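Local structure of beta-1,4-mannanase (Cryptopygus antarcticus, 4OOU) at residues V238-G241 against T247-D250; E181-L186 against N256-S261; N291-F294 against A300-V303. The protein hydrolyses internal beta-1,4-mannosidic linkages in the backbones of mannans, galactomannans and glucomannans, releasing mainly short manno-oligosaccharides. All blocks are in the same frame, centred on the assembly; numbering follows the deposited sequence.

Contact 1: residues V238-G241 against T247-D250; sequences VTVG and TQTD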
# COMPACT_ATOMS: atom_id res chain seq x y z
N VAL A 238 5.99 -6.64 1.57
CA VAL A 238 5.91 -5.30 2.11
C VAL A 238 6.05 -4.32 0.99
O VAL A 238 6.81 -4.58 0.04
CB VAL A 238 6.95 -5.04 3.16
CG1 VAL A 238 6.74 -3.66 3.76
CG2 VAL A 238 6.84 -6.10 4.27
N THR A 239 5.29 -3.22 1.09
CA THR A 239 5.38 -2.12 0.15
C THR A 239 5.30 -0.79 0.87
O THR A 239 5.16 -0.69 2.09
CB THR A 239 4.24 -2.21 -0.90
OG1 THR A 239 4.49 -1.35 -2.03
CG2 THR A 239 2.93 -1.82 -0.32
N VAL A 240 5.45 0.24 0.06
CA VAL A 240 5.30 1.61 0.41
C VAL A 240 4.70 2.24 -0.86
O VAL A 240 5.15 1.94 -1.97
CB VAL A 240 6.66 2.24 0.72
CG1 VAL A 240 6.56 3.75 0.84
CG2 VAL A 240 7.23 1.64 2.00
N GLY A 241 3.68 3.08 -0.69
CA GLY A 241 2.97 3.67 -1.83
C GLY A 241 3.31 5.15 -1.96
O GLY A 241 2.79 5.98 -1.21
N THR A 247 9.67 9.35 -7.13
CA THR A 247 10.42 8.92 -5.99
C THR A 247 10.58 7.41 -5.98
O THR A 247 11.12 6.84 -5.02
CB THR A 247 9.72 9.50 -4.76
OG1 THR A 247 10.62 9.50 -3.66
CG2 THR A 247 8.54 8.73 -4.40
N GLN A 248 10.17 6.74 -7.05
CA GLN A 248 10.34 5.28 -7.12
C GLN A 248 10.88 4.80 -8.47
O GLN A 248 10.72 3.63 -8.86
CB GLN A 248 9.06 4.54 -6.68
CG GLN A 248 8.97 4.35 -5.16
CD GLN A 248 7.85 3.44 -4.73
OE1 GLN A 248 7.52 2.47 -5.41
NE2 GLN A 248 7.24 3.75 -3.59
N THR A 249 11.58 5.70 -9.16
CA THR A 249 12.36 5.31 -10.32
C THR A 249 13.69 6.06 -10.34
O THR A 249 13.75 7.25 -9.96
CB THR A 249 11.58 5.61 -11.60
OG1 THR A 249 12.26 5.03 -12.73
CG2 THR A 249 11.39 7.13 -11.75
N ASP A 250 14.75 5.41 -10.79
CA ASP A 250 15.99 6.15 -11.07
C ASP A 250 16.00 6.73 -12.48
O ASP A 250 16.87 7.55 -12.83
CB ASP A 250 17.21 5.29 -10.79
CG ASP A 250 17.42 5.12 -9.33
OD1 ASP A 250 17.49 6.14 -8.64
OD2 ASP A 250 17.46 3.97 -8.85
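Beyond CG the side chain of Gln-248 runs out extended (chi2 -171°), and this carries its terminal amide from a backbone well away from the strand up to the carbonyl of Val-240. The nearest CA atoms, those of Gln-248 and Gly-241, are 9.2 Å apart, and the glutamine spans that distance. Its NE2 donates to Val-240 O at 3.2 Å, with a nearly straight N-H...O angle of 164°. The oxygen lies almost in the plane of the amide, whereas NE2 stands above the plane of the Val-240 peptide, 55° out of it, and so approaches over the carbonyl rather than along a lone pair. The Val-240 side chain barely takes part: its CG1 stays 4.5 Å from Gln-248 NE2, and it packs instead on Ile-222 of helix 215-232. Both ends of the buried amide are occupied, since NE2 also bonds to Ser-242 OG and OE1 accepts from the backbone N of Gln-278. Cutting the glutamine back to an alanine would remove the amide, and is likely to leave Val-240 O and Gln-278 N without their shared partner and to open a gap where it now lies. Gly-241, next along the strand, is hydrogen-bonded through its backbone to Glu-181, the probable acid/base. The amide thus fastens the loop that follows strand 238-241 both to that strand and to strand 277-281, close to the catalytic end of the TIM barrel of this family 5 glycosidase.

Contact 2: residues E181-L186 against N256-S261; sequences EPEGTL and NHYKDS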
# COMPACT_ATOMS: atom_id res chain seq x y z
N GLU A 181 2.13 7.46 1.01
CA GLU A 181 2.59 8.80 0.61
C GLU A 181 3.52 9.46 1.66
O GLU A 181 3.21 10.49 2.25
CB GLU A 181 1.40 9.69 0.20
CG GLU A 181 0.53 9.02 -0.87
CD GLU A 181 -0.39 9.96 -1.66
OE1 GLU A 181 -0.63 11.13 -1.24
OE2 GLU A 181 -0.88 9.48 -2.73
N PRO A 182 4.67 8.84 1.89
CA PRO A 182 5.63 9.38 2.85
C PRO A 182 6.04 10.80 2.50
O PRO A 182 6.53 11.51 3.37
CB PRO A 182 6.84 8.46 2.69
CG PRO A 182 6.30 7.18 2.14
CD PRO A 182 5.13 7.57 1.28
N GLU A 183 5.86 11.18 1.24
CA GLU A 183 6.29 12.50 0.72
C GLU A 183 5.42 13.63 1.23
O GLU A 183 5.79 14.82 1.11
CB GLU A 183 6.27 12.53 -0.82
CG GLU A 183 7.16 11.48 -1.46
CD GLU A 183 6.52 10.09 -1.50
OE1 GLU A 183 5.27 10.02 -1.67
OE2 GLU A 183 7.29 9.09 -1.37
N GLY A 184 4.27 13.27 1.78
CA GLY A 184 3.34 14.23 2.36
C GLY A 184 3.91 14.97 3.56
O GLY A 184 3.72 16.16 3.68
N THR A 185 4.60 14.23 4.42
CA THR A 185 5.11 14.77 5.67
C THR A 185 6.63 14.78 5.62
O THR A 185 7.31 14.90 6.64
CB THR A 185 4.54 13.98 6.88
OG1 THR A 185 4.61 12.56 6.62
CG2 THR A 185 3.11 14.39 7.09
N LEU A 186 7.15 14.67 4.41
CA LEU A 186 8.58 14.71 4.15
C LEU A 186 9.09 16.12 4.40
O LEU A 186 8.36 17.05 4.14
CB LEU A 186 8.82 14.32 2.69
CG LEU A 186 10.19 14.09 2.03
CD1 LEU A 186 10.23 14.75 0.65
CD2 LEU A 186 11.37 14.55 2.87
N ASN A 256 14.89 6.80 -7.10
CA ASN A 256 14.18 5.73 -6.39
C ASN A 256 14.68 5.74 -4.95
O ASN A 256 15.74 5.18 -4.66
CB ASN A 256 14.47 4.37 -7.06
CG ASN A 256 13.74 3.20 -6.39
OD1 ASN A 256 13.05 3.34 -5.36
ND2 ASN A 256 13.92 2.02 -6.98
N HIS A 257 13.91 6.34 -4.05
CA HIS A 257 14.33 6.46 -2.67
C HIS A 257 14.12 5.24 -1.82
O HIS A 257 14.51 5.26 -0.66
CB HIS A 257 13.63 7.63 -1.98
CG HIS A 257 14.23 8.95 -2.31
ND1 HIS A 257 13.79 9.72 -3.36
CD2 HIS A 257 15.24 9.63 -1.73
CE1 HIS A 257 14.50 10.83 -3.41
NE2 HIS A 257 15.40 10.80 -2.44
N TYR A 258 13.52 4.17 -2.37
CA TYR A 258 13.11 3.02 -1.56
C TYR A 258 13.71 1.68 -2.02
O TYR A 258 13.27 0.61 -1.57
CB TYR A 258 11.58 2.96 -1.48
CG TYR A 258 10.93 4.27 -1.02
CD1 TYR A 258 10.61 5.26 -1.91
CD2 TYR A 258 10.63 4.50 0.31
CE1 TYR A 258 10.01 6.43 -1.51
CE2 TYR A 258 10.03 5.67 0.72
CZ TYR A 258 9.72 6.64 -0.20
OH TYR A 258 9.13 7.83 0.18
N LYS A 259 14.73 1.74 -2.88
CA LYS A 259 15.49 0.54 -3.25
C LYS A 259 16.18 -0.10 -2.05
O LYS A 259 16.55 0.58 -1.11
CB LYS A 259 16.53 0.80 -4.39
CG LYS A 259 17.43 2.05 -4.35
CD LYS A 259 18.04 2.24 -5.75
CE LYS A 259 19.13 3.30 -5.85
NZ LYS A 259 18.66 4.69 -6.17
N ASP A 260 16.31 -1.42 -2.09
CA ASP A 260 17.04 -2.14 -1.03
C ASP A 260 18.21 -1.32 -0.45
O ASP A 260 18.16 -0.96 0.73
CB ASP A 260 17.55 -3.50 -1.54
CG ASP A 260 16.43 -4.50 -1.83
OD1 ASP A 260 15.26 -4.12 -2.16
OD2 ASP A 260 16.74 -5.71 -1.74
N SER A 261 19.23 -1.00 -1.26
CA SER A 261 20.43 -0.26 -0.74
C SER A 261 20.05 0.90 0.22
O SER A 261 20.55 0.96 1.37
CB SER A 261 21.41 0.23 -1.87
OG SER A 261 21.04 1.46 -2.47
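Tyr-258 and Glu-183 meet through a single short hydrogen bond, in which the phenol OH donates to carboxylate oxygen OE2 at 2.7 Å. OE2 is approached on its anti side, with the hydroxyl 28° out of the carboxylate plane. On the tyrosine's side the acceptor sits at the ring edge, near the ring plane, while the carboxylate itself is turned almost perpendicular to the ring. Pro-182 supplies the apolar part of the contact. Its CB lies 3.5 Å from Tyr-258 OH, and its CG approaches Tyr-258 CZ obliquely at 4.2 Å. A bend in the glutamate chain (chi2 80°) swings the carboxylate round to the phenol, although the side chain does not set out in that direction. The same carboxylate is gripped from the neighbouring loop: OE1 pairs with the backbone N of Trp-243, a substrate-binding residue, and OE2 with Ser-242 OG. Behind Glu-183, a turn closed by Gly-184 N bonding to Glu-181 O at 3.0 Å shapes the backbone just after the probable acid/base. The tyrosine is positioned by its own segment, where its backbone N donates to Asn-256 OD1 at 3.1 Å in an Asx turn. Further out, its ring packs on Met-215 and Leu-219 of helix 215-232 and on Val-240 of strand 238-241. With three hydrogen-bonding partners around its two oxygens, the buried carboxylate of Glu-183 is likely to be kept ionised and fixed in rotation, and the phenol in turn buries its polar end against a probably charged acceptor.

Contact 3: residues N291-F294 against A300-V303; sequences NAPF and AYNV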
# COMPACT_ATOMS: atom_id res chain seq x y z
N ASN A 291 6.23 11.75 -17.22
CA ASN A 291 6.60 10.34 -17.26
C ASN A 291 5.84 9.59 -16.18
O ASN A 291 6.37 8.71 -15.52
CB ASN A 291 8.10 10.21 -17.11
CG ASN A 291 8.86 11.12 -18.06
OD1 ASN A 291 8.64 11.09 -19.28
ND2 ASN A 291 9.77 11.95 -17.51
N ALA A 292 4.57 9.97 -16.03
CA ALA A 292 3.67 9.32 -15.11
C ALA A 292 3.25 7.98 -15.71
O ALA A 292 3.45 7.72 -16.89
CB ALA A 292 2.47 10.20 -14.81
N PRO A 293 2.72 7.10 -14.88
CA PRO A 293 2.55 5.71 -15.31
C PRO A 293 1.69 5.44 -16.55
O PRO A 293 2.04 4.55 -17.34
CB PRO A 293 1.90 5.06 -14.09
CG PRO A 293 2.52 5.78 -12.98
CD PRO A 293 2.64 7.22 -13.43
N PHE A 294 0.58 6.18 -16.71
CA PHE A 294 -0.31 6.01 -17.86
C PHE A 294 0.21 6.81 -19.05
O PHE A 294 -0.35 6.72 -20.13
CB PHE A 294 -1.77 6.39 -17.55
CG PHE A 294 -2.45 5.44 -16.60
CD1 PHE A 294 -2.79 4.17 -17.01
CD2 PHE A 294 -2.72 5.81 -15.27
CE1 PHE A 294 -3.39 3.27 -16.11
CE2 PHE A 294 -3.31 4.92 -14.38
CZ PHE A 294 -3.65 3.65 -14.79
N ALA A 300 9.94 1.35 -18.53
CA ALA A 300 10.55 2.67 -18.51
C ALA A 300 11.09 3.01 -17.13
O ALA A 300 12.09 3.70 -17.02
CB ALA A 300 9.54 3.74 -18.96
N TYR A 301 10.45 2.53 -16.06
CA TYR A 301 10.92 2.92 -14.74
C TYR A 301 12.19 2.14 -14.34
O TYR A 301 12.78 2.41 -13.31
CB TYR A 301 9.81 2.84 -13.70
CG TYR A 301 8.71 3.84 -13.93
CD1 TYR A 301 8.95 5.19 -13.92
CD2 TYR A 301 7.42 3.43 -14.17
CE1 TYR A 301 7.95 6.12 -14.15
CE2 TYR A 301 6.41 4.35 -14.39
CZ TYR A 301 6.69 5.71 -14.39
OH TYR A 301 5.65 6.62 -14.61
N ASN A 302 12.63 1.22 -15.21
CA ASN A 302 13.83 0.42 -14.99
C ASN A 302 13.85 -0.09 -13.55
O ASN A 302 14.71 0.27 -12.76
CB ASN A 302 15.11 1.19 -15.34
CG ASN A 302 16.38 0.29 -15.34
OD1 ASN A 302 17.51 0.78 -15.27
ND2 ASN A 302 16.18 -1.01 -15.40
N VAL A 303 12.85 -0.88 -13.21
CA VAL A 303 12.65 -1.27 -11.82
C VAL A 303 12.16 -2.75 -11.72
O VAL A 303 11.43 -3.15 -10.80
CB VAL A 303 11.72 -0.22 -11.20
CG1 VAL A 303 10.25 -0.61 -11.27
CG2 VAL A 303 12.17 0.12 -9.81
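Two irregular stretches of one loop run with the CA atoms of Pro-293 and Tyr-301 8.8 Å apart; the tyrosine side chain fills most of the interval. Its CG lies anti to the carbonyl carbon (chi1 -66°), and its hydroxyl end reaches the backbone of 291-293. There OH donates to Asn-291 O; the modelled separation of 2.4 Å is very short, and its exact value is doubtful. Asn-291 O and Pro-293 CA both lie at the edge of the phenol ring, near its plane, so the bend of the 291-294 backbone wraps the rim of the tyrosine rather than covering a face. The two segments belong to the loop that joins strands 277-281 and 308-313 of the TIM barrel, the same loop that carries the substrate-binding residues Tyr-282 and His-284; the side chains of Ala-292 and His-284 are about 8 Å apart. The Pro-293 ring crosses the tyrosine at about a right angle, with Pro-293 CD 3.3 Å from Tyr-301 OH. Further along the phenol, Pro-293 CG is 4.4 Å from Tyr-301 CE2. Toward the barrel, Tyr-301 packs on Met-279 and Leu-308, and Pro-293 on Thr-281 and Ile-310. Phe-294, which turns away from Tyr-301, packs edge-to-face against Phe-313 and reaches Leu-326 and Ala-330 of helix 323-332.

From the N terminus, the chain first passes 181-186, just after strand 179-180, and meets it again, in contact 2, at 256-261, closing a long loop that takes in helix 215-232 and strand 238-241. Within that span contact 1 closes a much shorter one, holding 247-250 to the strand it follows. The two adjoin directly, for Thr-247 O meets His-257 N and Gly-241 O meets Glu-181 N. Contact 3 comes later in series and braces the loop between strands 277-281 and 308-313; Thr-249 OG1 bonds to Tyr-301 O and ties it to contact 1, while Asn-256 ND2 packs on Val-303 CG2 and brings it against contact 2.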